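Long-range contacts in tetraacyldisaccharide 4'-kinase (Aquifex aeolicus, PDB 4EHY), which catalyses transfer of the ATP gamma-phosphate to the 4'-position of a tetraacyldisaccharide 1-phosphate, forming lipid IVA in the last step of its pathway: residues T52-Y57 against V298-E303; T186-E191 against T201-R206; I230-L235 against Y262-F267. All blocks are in the same frame, centred on the assembly; numbering follows the deposited sequence.

Contact 1: T52-Y57 against V298-E303; sequences TSFVMY and VKLERE. With ADP (adenosine-5'-diphosphate), chain B.
Y57 lays its ring under L300, whose CD2 sits over the centre of one ring face, 3.5 Å from the Y57 ring centroid, a CH-pi contact. The tyrosine belongs to helix 51-61, which follows the phosphate-binding loop of this P-loop kinase, while L300 is the last residue of strand 291-300. The short axes of helix 52-57 and strand 298-300 approach to 9.1 Å and cross at -73°, so the strand passes steeply over the helix and meets it with V298 and L300, which both point inward.

With CG anti to the backbone N (chi1 165°), the Y57 ring swings out along the strand toward its end. At the near end of that path V298 closes over the base of the side chain, its CG1 3.7 Å from Y57 CB, while its other methyl, CG2, leans on S53 CB. One turn back along the helix, F54 comes at L300 by its ring edge: F54 CE1 and L300 CD2 are 4.0 Å apart. L300 CD2 is thus shared between the face of Y57 and the edge of F54, and F54 in turn packs on V41, I152, L154 and M204.

The start of the same helix holds the nucleotide. T52 gives both its backbone N and its hydroxyl to ADP O3B, the amide at 2.8 Å from N to O3B, and S53 OG is hydrogen-bonded to the ribose hydroxyl O3'. R302 is the N-cap of helix 303-311, and E303 behind it stretches back to the tyrosine: the Y57 hydroxyl donates to E303 OE1 over 2.6 Å, meeting the carboxylate on its anti side and 31° out of its plane.

Contact 2: T186-E191 against T201-R206; sequences TYQEVE and TFKMFR. With ADP (adenosine-5'-diphosphate), chain B.
The chain leaves strand 182-186 at T186, turns through 187-191, and comes back further on as strand 201-212, which runs parallel to the strand it left. T186 and M204 have their CA atoms 4.8 Å apart, and beyond that point one direct backbone bond continues the pairing: Q188 N reaches M204 O at 3.3 Å. Where Y187 N falls short of the same carbonyl, a water fills in. It accepts from Y187 N and donates to both M204 O and E189 OE1.

E189 and R206 carry the polar centre. The glutamate puts CG between its backbone N and carbonyl carbon (chi1 78°) and bends again at chi2, which folds the carboxylate back over the start of R206. E189 OE1 takes the backbone N of R206 at 2.9 Å, from above the carboxylate plane. E189 OE2 takes two guanidinium hydrogens in a salt bridge, from R206 NE at 2.9 Å and from R206 NH2 at 2.8 Å, and lies in the guanidinium plane although the two groups are 58° apart. These two bonds in its plane and Y187 CE2, 3.5 Å above one face as the tyrosine runs alongside, together limit how the R206 guanidinium can turn. R206 NH1 points to the adenine, 3.4 Å from ADP N7, and R206 NH2 has a further partner in Q240.

T186 CG2 lies beside M204 SD at 3.7 Å. Q188 crosses the aliphatic stem of K203 at about a right angle; its amide is held by F193 N and L185 O, and K203 NZ pairs with E194.

Strand 150-156 flanks T186 and Y187 on one side, and strand 291-300 packs V298 and L300 on M204 and F296 on R206.

Contact 3: I230-L235 against Y262-F267; sequences IAFSGL and YDYSDF. With ADP (adenosine-5'-diphosphate), chain B.
An aromatic cluster fills the angle between the end of strand 229-234 and the loop that precedes strand 275-277, in the part of the kinase that brings L235 against the nucleotide. F232 is its strand member, Y264 and F267 its loop members. With CG between its backbone N and carbonyl carbon (chi1 64°), F232 turns its ring toward the loop, where it touches both Y264 and F267. Y264 crosses it obliquely, the ring planes 51° apart, and F232 CE1 meets Y264 CE1 at 3.4 Å. F267 comes from the opposite direction, its CZ 3.8 Å from F232 CE2.

Two turns shape the loop. D263 OD1 accepts from S265 N at 2.9 Å, an Asx turn, and a type I turn from Y264 to F267 follows; CB of both Y264 and F267 points toward the strand. Y262 CD2 lies over the centre of the Y264 ring, and F258 meets that ring edge-to-face.

At the rim the Y264 hydroxyl lies at the F232 ring edge, its OH 3.3 Å from F232 CD1, and is hydrogen-bonded to D281, which also takes G234 N. An alanine in place of F232 is likely to leave a gap between the strand and the loop, with Y264 CE1 and F267 CZ losing their partner and their rings less fixed. Beyond the cluster, L235 places CD2 3.6 Å from ADP O4' and CD1 near C8 of the base.

No hydrogen bond links the two segments directly; they are joined mainly by apolar ring contacts, and the two polar groups at their edge, Y264 OH and G234 N, are satisfied by D281 OD1.

All three contacts are largely buried and each touches the ADP from a different side: contact 1 at the beta-phosphate and the ribose O3', contact 2 beside the adenine, contact 3 at the ribose and base. Contacts 1 and 2 adjoin, with strands 291-300 and 201-212 antiparallel neighbours: K299 O and F205 N, like E301 N and K203 O, probably bond. Contact 3 stands apart, its centre about 26 Å from either of the others. Helix on strand gives contact 1 mainly apolar packing with one peripheral hydrogen bond, loop beside strand gives contact 2 a salt bridge and one bridging water, and contact 3 relies on rings.

Contact 1: T52-Y57 against V298-E303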
# COMPACT_ATOMS: atom_id res chain seq x y z
N THR A 52 -0.86 0.62 0.25
CA THR A 52 -1.48 -0.28 -0.72
C THR A 52 -2.97 0.04 -0.78
O THR A 52 -3.54 0.14 -1.87
CB THR A 52 -1.31 -1.75 -0.30
OG1 THR A 52 0.07 -1.99 0.00
CG2 THR A 52 -1.75 -2.69 -1.40
N SER A 53 -3.60 0.20 0.38
CA SER A 53 -5.03 0.51 0.40
C SER A 53 -5.28 1.85 -0.27
O SER A 53 -6.24 2.00 -1.04
CB SER A 53 -5.57 0.51 1.84
OG SER A 53 -5.47 -0.78 2.41
N PHE A 54 -4.41 2.82 -0.02
CA PHE A 54 -4.66 4.15 -0.59
C PHE A 54 -4.52 4.14 -2.11
O PHE A 54 -5.31 4.77 -2.84
CB PHE A 54 -3.79 5.24 0.03
CG PHE A 54 -4.12 6.59 -0.49
CD1 PHE A 54 -5.22 7.28 0.02
CD2 PHE A 54 -3.41 7.14 -1.54
CE1 PHE A 54 -5.56 8.53 -0.49
CE2 PHE A 54 -3.74 8.39 -2.06
CZ PHE A 54 -4.82 9.09 -1.53
N VAL A 55 -3.51 3.42 -2.59
CA VAL A 55 -3.32 3.25 -4.02
C VAL A 55 -4.55 2.61 -4.68
O VAL A 55 -4.96 3.00 -5.78
CB VAL A 55 -2.09 2.38 -4.30
CG1 VAL A 55 -2.18 1.79 -5.70
CG2 VAL A 55 -0.79 3.21 -4.11
N MET A 56 -5.16 1.64 -4.01
CA MET A 56 -6.38 1.03 -4.54
C MET A 56 -7.55 2.00 -4.47
O MET A 56 -8.37 2.08 -5.40
CB MET A 56 -6.71 -0.28 -3.81
CG MET A 56 -5.61 -1.32 -3.96
SD MET A 56 -6.02 -2.92 -3.25
CE MET A 56 -6.13 -2.53 -1.52
N TYR A 57 -7.64 2.75 -3.38
CA TYR A 57 -8.64 3.81 -3.31
C TYR A 57 -8.45 4.78 -4.49
O TYR A 57 -9.41 5.14 -5.18
CB TYR A 57 -8.54 4.53 -1.96
CG TYR A 57 -9.29 5.84 -1.94
CD1 TYR A 57 -10.65 5.89 -1.66
CD2 TYR A 57 -8.63 7.04 -2.21
CE1 TYR A 57 -11.34 7.09 -1.65
CE2 TYR A 57 -9.30 8.25 -2.20
CZ TYR A 57 -10.66 8.27 -1.92
OH TYR A 57 -11.33 9.46 -1.92
N VAL A 298 -12.09 2.19 1.96
CA VAL A 298 -11.28 3.33 2.33
C VAL A 298 -12.15 4.54 2.07
O VAL A 298 -12.81 4.63 1.03
CB VAL A 298 -9.98 3.38 1.50
CG1 VAL A 298 -9.22 4.68 1.72
CG2 VAL A 298 -9.10 2.20 1.83
N LYS A 299 -12.21 5.45 3.05
CA LYS A 299 -12.99 6.66 2.95
C LYS A 299 -12.09 7.86 3.22
O LYS A 299 -11.30 7.84 4.18
CB LYS A 299 -14.13 6.63 3.96
CG LYS A 299 -14.88 5.31 3.96
CD LYS A 299 -16.24 5.44 3.31
CE LYS A 299 -17.31 5.57 4.38
NZ LYS A 299 -18.69 5.42 3.83
N LEU A 300 -12.18 8.89 2.39
CA LEU A 300 -11.35 10.09 2.54
C LEU A 300 -12.19 11.31 2.87
O LEU A 300 -13.18 11.60 2.18
CB LEU A 300 -10.54 10.37 1.27
CG LEU A 300 -9.14 9.77 1.10
CD1 LEU A 300 -8.15 10.43 2.04
CD2 LEU A 300 -9.14 8.25 1.27
N GLU A 301 -11.81 12.03 3.92
CA GLU A 301 -12.38 13.34 4.17
C GLU A 301 -12.12 14.27 2.99
O GLU A 301 -11.02 14.29 2.44
CB GLU A 301 -11.78 13.96 5.43
CG GLU A 301 -12.36 13.45 6.72
CD GLU A 301 -12.07 14.39 7.88
OE1 GLU A 301 -11.80 15.59 7.62
OE2 GLU A 301 -12.11 13.94 9.05
N ARG A 302 -13.14 15.03 2.62
CA ARG A 302 -13.03 16.01 1.55
C ARG A 302 -12.57 15.37 0.25
O ARG A 302 -11.65 15.85 -0.41
CB ARG A 302 -12.08 17.14 1.95
CG ARG A 302 -12.58 17.90 3.15
CD ARG A 302 -12.11 19.34 3.14
NE ARG A 302 -12.98 20.15 3.97
CZ ARG A 302 -12.90 20.21 5.30
NH1 ARG A 302 -11.97 19.50 5.93
NH2 ARG A 302 -13.74 20.98 5.99
N GLU A 303 -13.22 14.27 -0.10
CA GLU A 303 -12.88 13.54 -1.30
C GLU A 303 -13.00 14.43 -2.52
O GLU A 303 -12.17 14.39 -3.43
CB GLU A 303 -13.81 12.34 -1.43
CG GLU A 303 -13.61 11.52 -2.67
CD GLU A 303 -14.39 10.22 -2.62
OE1 GLU A 303 -13.97 9.30 -1.87
OE2 GLU A 303 -15.44 10.14 -3.30
PB ADP B . 1.35 -0.99 3.38
O1B ADP B . 2.46 -1.88 2.89
O2B ADP B . 1.81 0.38 3.85
O3B ADP B . 0.22 -0.88 2.38
PA ADP B . 0.46 -3.19 5.12
O1A ADP B . -0.51 -2.99 6.25
O2A ADP B . 1.67 -4.05 5.31
O3A ADP B . 0.81 -1.65 4.73
O5' ADP B . -0.35 -3.81 3.89
C5' ADP B . -1.58 -3.24 3.48
C4' ADP B . -2.52 -4.41 3.19
O4' ADP B . -2.55 -5.31 4.32
C3' ADP B . -3.92 -3.88 3.03
O3' ADP B . -4.19 -3.62 1.66
C2' ADP B . -4.78 -5.00 3.58
O2' ADP B . -4.97 -5.97 2.54
C1' ADP B . -3.91 -5.64 4.64
N9 ADP B . -4.23 -5.03 5.96
C8 ADP B . -3.40 -4.29 6.71
N7 ADP B . -3.98 -3.90 7.87
C5 ADP B . -5.23 -4.41 7.88
C6 ADP B . -6.38 -4.39 8.81
N6 ADP B . -6.33 -3.71 10.00
N1 ADP B . -7.49 -5.06 8.42
C2 ADP B . -7.56 -5.72 7.25
N3 ADP B . -6.56 -5.78 6.36
C4 ADP B . -5.38 -5.16 6.62

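Contact 2: T186-E191 against T201-R206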
# COMPACT_ATOMS: atom_id res chain seq x y z
N THR A 186 -3.38 8.75 7.95
CA THR A 186 -3.99 7.42 7.94
C THR A 186 -4.25 6.82 9.31
O THR A 186 -3.80 7.34 10.32
CB THR A 186 -3.13 6.43 7.13
OG1 THR A 186 -1.87 6.27 7.79
CG2 THR A 186 -2.87 6.98 5.73
N TYR A 187 -4.97 5.70 9.32
CA TYR A 187 -5.39 5.00 10.53
C TYR A 187 -6.21 5.85 11.48
O TYR A 187 -6.13 5.68 12.69
CB TYR A 187 -4.19 4.43 11.29
CG TYR A 187 -3.35 3.44 10.52
CD1 TYR A 187 -2.05 3.16 10.91
CD2 TYR A 187 -3.84 2.79 9.40
CE1 TYR A 187 -1.27 2.27 10.23
CE2 TYR A 187 -3.06 1.88 8.69
CZ TYR A 187 -1.77 1.63 9.12
OH TYR A 187 -0.96 0.74 8.46
N GLN A 188 -7.01 6.77 10.94
CA GLN A 188 -7.83 7.60 11.84
C GLN A 188 -8.78 6.73 12.66
O GLN A 188 -9.07 7.03 13.81
CB GLN A 188 -8.60 8.67 11.06
CG GLN A 188 -7.71 9.66 10.33
CD GLN A 188 -6.96 10.57 11.29
OE1 GLN A 188 -7.39 10.81 12.41
NE2 GLN A 188 -5.82 11.10 10.83
N GLU A 189 -9.25 5.63 12.07
CA GLU A 189 -10.24 4.79 12.76
C GLU A 189 -9.64 4.03 13.93
O GLU A 189 -10.37 3.43 14.71
CB GLU A 189 -10.90 3.81 11.79
CG GLU A 189 -10.03 2.61 11.47
CD GLU A 189 -8.84 2.94 10.57
OE1 GLU A 189 -8.82 4.03 9.95
OE2 GLU A 189 -7.92 2.11 10.49
N VAL A 190 -8.32 4.03 14.07
CA VAL A 190 -7.72 3.32 15.19
C VAL A 190 -6.72 4.17 15.98
O VAL A 190 -6.48 3.92 17.16
CB VAL A 190 -7.12 1.97 14.74
CG1 VAL A 190 -5.88 2.18 13.89
CG2 VAL A 190 -6.80 1.11 15.94
N GLU A 191 -6.15 5.19 15.34
CA GLU A 191 -5.26 6.13 16.02
C GLU A 191 -5.44 7.56 15.50
O GLU A 191 -4.58 8.07 14.79
CB GLU A 191 -3.80 5.72 15.85
CG GLU A 191 -3.44 4.42 16.52
CD GLU A 191 -2.84 4.63 17.90
OE1 GLU A 191 -2.70 5.80 18.31
OE2 GLU A 191 -2.51 3.62 18.56
N THR A 201 -4.48 18.54 3.08
CA THR A 201 -4.38 17.45 4.03
C THR A 201 -5.72 16.72 4.12
O THR A 201 -6.78 17.34 4.19
CB THR A 201 -3.93 18.01 5.41
OG1 THR A 201 -2.67 18.69 5.28
CG2 THR A 201 -3.79 16.90 6.44
N PHE A 202 -5.67 15.39 4.11
CA PHE A 202 -6.88 14.57 4.07
C PHE A 202 -6.79 13.43 5.09
O PHE A 202 -5.82 12.68 5.09
CB PHE A 202 -7.07 14.01 2.65
CG PHE A 202 -7.03 15.08 1.59
CD1 PHE A 202 -5.82 15.48 1.05
CD2 PHE A 202 -8.19 15.72 1.19
CE1 PHE A 202 -5.76 16.48 0.10
CE2 PHE A 202 -8.15 16.72 0.23
CZ PHE A 202 -6.93 17.11 -0.31
N LYS A 203 -7.79 13.31 5.95
CA LYS A 203 -7.87 12.17 6.87
C LYS A 203 -8.38 10.91 6.17
O LYS A 203 -9.37 10.95 5.43
CB LYS A 203 -8.77 12.48 8.06
CG LYS A 203 -8.24 13.54 9.02
CD LYS A 203 -9.10 13.57 10.27
CE LYS A 203 -8.57 14.53 11.33
NZ LYS A 203 -9.51 14.54 12.48
N MET A 204 -7.71 9.80 6.40
CA MET A 204 -8.11 8.53 5.78
C MET A 204 -8.65 7.59 6.85
O MET A 204 -7.99 7.34 7.86
CB MET A 204 -6.91 7.89 5.08
CG MET A 204 -7.17 6.49 4.54
SD MET A 204 -5.73 5.87 3.63
CE MET A 204 -5.89 4.10 3.85
N PHE A 205 -9.83 7.05 6.60
CA PHE A 205 -10.45 6.09 7.52
C PHE A 205 -10.61 4.76 6.81
O PHE A 205 -10.81 4.70 5.60
CB PHE A 205 -11.82 6.60 7.99
CG PHE A 205 -11.76 7.86 8.83
CD1 PHE A 205 -11.80 7.79 10.22
CD2 PHE A 205 -11.70 9.12 8.23
CE1 PHE A 205 -11.77 8.95 11.00
CE2 PHE A 205 -11.67 10.28 9.00
CZ PHE A 205 -11.71 10.20 10.39
N ARG A 206 -10.50 3.67 7.56
CA ARG A 206 -10.83 2.36 7.00
C ARG A 206 -12.15 1.90 7.64
O ARG A 206 -12.26 1.82 8.87
CB ARG A 206 -9.71 1.35 7.24
CG ARG A 206 -8.48 1.57 6.34
CD ARG A 206 -7.31 0.65 6.72
NE ARG A 206 -7.06 0.70 8.15
CZ ARG A 206 -6.14 -0.02 8.78
NH1 ARG A 206 -5.38 -0.85 8.10
NH2 ARG A 206 -6.02 0.08 10.10
PB ADP B . 1.35 -0.99 3.38
O1B ADP B . 2.46 -1.88 2.89
O2B ADP B . 1.81 0.38 3.85
O3B ADP B . 0.22 -0.88 2.38
PA ADP B . 0.46 -3.19 5.12
O1A ADP B . -0.51 -2.99 6.25
O2A ADP B . 1.67 -4.05 5.31
O3A ADP B . 0.81 -1.65 4.73
O5' ADP B . -0.35 -3.81 3.89
C5' ADP B . -1.58 -3.24 3.48
C4' ADP B . -2.52 -4.41 3.19
O4' ADP B . -2.55 -5.31 4.32
C3' ADP B . -3.92 -3.88 3.03
O3' ADP B . -4.19 -3.62 1.66
C2' ADP B . -4.78 -5.00 3.58
O2' ADP B . -4.97 -5.97 2.54
C1' ADP B . -3.91 -5.64 4.64
N9 ADP B . -4.23 -5.03 5.96
C8 ADP B . -3.40 -4.29 6.71
N7 ADP B . -3.98 -3.90 7.87
C5 ADP B . -5.23 -4.41 7.88
C6 ADP B . -6.38 -4.39 8.81
N6 ADP B . -6.33 -3.71 10.00
N1 ADP B . -7.49 -5.06 8.42
C2 ADP B . -7.56 -5.72 7.25
N3 ADP B . -6.56 -5.78 6.36
C4 ADP B . -5.38 -5.16 6.62
O HOH W 1 -7.07 4.60 7.79

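Contact 3: I230-L235 against Y262-F267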
# COMPACT_ATOMS: atom_id res chain seq x y z
N ILE A 230 -9.04 -18.03 15.41
CA ILE A 230 -7.60 -17.86 15.43
C ILE A 230 -7.26 -16.83 14.36
O ILE A 230 -7.51 -17.05 13.18
CB ILE A 230 -6.88 -19.17 15.11
CG1 ILE A 230 -7.25 -20.24 16.16
CG2 ILE A 230 -5.38 -18.93 15.02
CD1 ILE A 230 -6.64 -21.61 15.92
N ALA A 231 -6.71 -15.69 14.79
CA ALA A 231 -6.36 -14.61 13.88
C ALA A 231 -4.86 -14.59 13.65
O ALA A 231 -4.08 -14.99 14.51
CB ALA A 231 -6.82 -13.27 14.42
N PHE A 232 -4.47 -14.14 12.46
CA PHE A 232 -3.07 -14.00 12.12
C PHE A 232 -2.90 -13.04 10.96
O PHE A 232 -3.85 -12.76 10.23
CB PHE A 232 -2.46 -15.35 11.75
CG PHE A 232 -3.07 -15.97 10.52
CD1 PHE A 232 -2.64 -15.60 9.25
CD2 PHE A 232 -4.05 -16.95 10.63
CE1 PHE A 232 -3.19 -16.19 8.11
CE2 PHE A 232 -4.60 -17.54 9.50
CZ PHE A 232 -4.16 -17.16 8.24
N SER A 233 -1.68 -12.53 10.78
CA SER A 233 -1.34 -11.70 9.63
C SER A 233 0.17 -11.56 9.49
O SER A 233 0.91 -11.79 10.45
CB SER A 233 -1.99 -10.31 9.73
OG SER A 233 -1.52 -9.60 10.86
N GLY A 234 0.61 -11.17 8.29
CA GLY A 234 2.02 -10.97 8.00
C GLY A 234 2.03 -9.64 7.27
O GLY A 234 1.94 -9.59 6.04
N LEU A 235 2.12 -8.57 8.04
CA LEU A 235 1.94 -7.20 7.57
C LEU A 235 3.13 -6.36 8.00
O LEU A 235 3.99 -6.81 8.76
CB LEU A 235 0.67 -6.56 8.15
CG LEU A 235 -0.59 -7.41 8.08
CD1 LEU A 235 -1.72 -6.75 8.84
CD2 LEU A 235 -0.98 -7.63 6.63
N TYR A 262 5.09 -12.68 4.64
CA TYR A 262 5.23 -14.10 4.95
C TYR A 262 4.59 -14.97 3.85
O TYR A 262 3.52 -14.64 3.34
CB TYR A 262 4.57 -14.40 6.30
CG TYR A 262 4.77 -15.83 6.76
CD1 TYR A 262 6.04 -16.38 6.82
CD2 TYR A 262 3.69 -16.63 7.13
CE1 TYR A 262 6.24 -17.68 7.23
CE2 TYR A 262 3.88 -17.93 7.54
CZ TYR A 262 5.16 -18.45 7.59
OH TYR A 262 5.37 -19.76 8.01
N ASP A 263 5.23 -16.09 3.49
CA ASP A 263 4.73 -16.90 2.37
C ASP A 263 3.79 -18.06 2.74
O ASP A 263 3.25 -18.73 1.86
CB ASP A 263 5.88 -17.41 1.48
CG ASP A 263 6.73 -18.48 2.15
OD1 ASP A 263 6.36 -18.97 3.23
OD2 ASP A 263 7.78 -18.84 1.58
N TYR A 264 3.60 -18.29 4.04
CA TYR A 264 2.66 -19.30 4.49
C TYR A 264 2.94 -20.70 3.94
O TYR A 264 2.05 -21.56 3.90
CB TYR A 264 1.22 -18.87 4.19
CG TYR A 264 0.81 -17.69 5.01
CD1 TYR A 264 0.36 -17.85 6.32
CD2 TYR A 264 0.91 -16.40 4.50
CE1 TYR A 264 0.00 -16.76 7.09
CE2 TYR A 264 0.55 -15.29 5.27
CZ TYR A 264 0.11 -15.48 6.55
OH TYR A 264 -0.24 -14.38 7.31
N SER A 265 4.19 -20.94 3.53
CA SER A 265 4.55 -22.23 2.93
C SER A 265 4.31 -23.41 3.86
O SER A 265 3.96 -24.51 3.41
CB SER A 265 6.01 -22.21 2.44
OG SER A 265 6.92 -22.28 3.53
N ASP A 266 4.51 -23.20 5.15
CA ASP A 266 4.37 -24.28 6.13
C ASP A 266 3.11 -24.12 6.98
O ASP A 266 3.05 -24.62 8.11
CB ASP A 266 5.60 -24.34 7.03
CG ASP A 266 5.69 -23.15 7.97
OD1 ASP A 266 5.10 -22.10 7.64
OD2 ASP A 266 6.34 -23.27 9.03
N PHE A 267 2.11 -23.43 6.45
CA PHE A 267 0.86 -23.21 7.18
C PHE A 267 -0.17 -24.31 6.94
O PHE A 267 -0.52 -24.63 5.79
CB PHE A 267 0.25 -21.85 6.84
CG PHE A 267 -1.05 -21.59 7.54
CD1 PHE A 267 -1.06 -21.13 8.85
CD2 PHE A 267 -2.26 -21.83 6.90
CE1 PHE A 267 -2.26 -20.91 9.50
CE2 PHE A 267 -3.45 -21.60 7.54
CZ PHE A 267 -3.46 -21.14 8.85
PB ADP B . 1.35 -0.99 3.38
O1B ADP B . 2.46 -1.88 2.89
O2B ADP B . 1.81 0.38 3.85
O3B ADP B . 0.22 -0.88 2.38
PA ADP B . 0.46 -3.19 5.12
O1A ADP B . -0.51 -2.99 6.25
O2A ADP B . 1.67 -4.05 5.31
O3A ADP B . 0.81 -1.65 4.73
O5' ADP B . -0.35 -3.81 3.89
C5' ADP B . -1.58 -3.24 3.48
C4' ADP B . -2.52 -4.41 3.19
O4' ADP B . -2.55 -5.31 4.32
C3' ADP B . -3.92 -3.88 3.03
O3' ADP B . -4.19 -3.62 1.66
C2' ADP B . -4.78 -5.00 3.58
O2' ADP B . -4.97 -5.97 2.54
C1' ADP B . -3.91 -5.64 4.64
N9 ADP B . -4.23 -5.03 5.96
C8 ADP B . -3.40 -4.29 6.71
N7 ADP B . -3.98 -3.90 7.87
C5 ADP B . -5.23 -4.41 7.88
C6 ADP B . -6.38 -4.39 8.81
N6 ADP B . -6.33 -3.71 10.00
N1 ADP B . -7.49 -5.06 8.42
C2 ADP B . -7.56 -5.72 7.25
N3 ADP B . -6.56 -5.78 6.36
C4 ADP B . -5.38 -5.16 6.62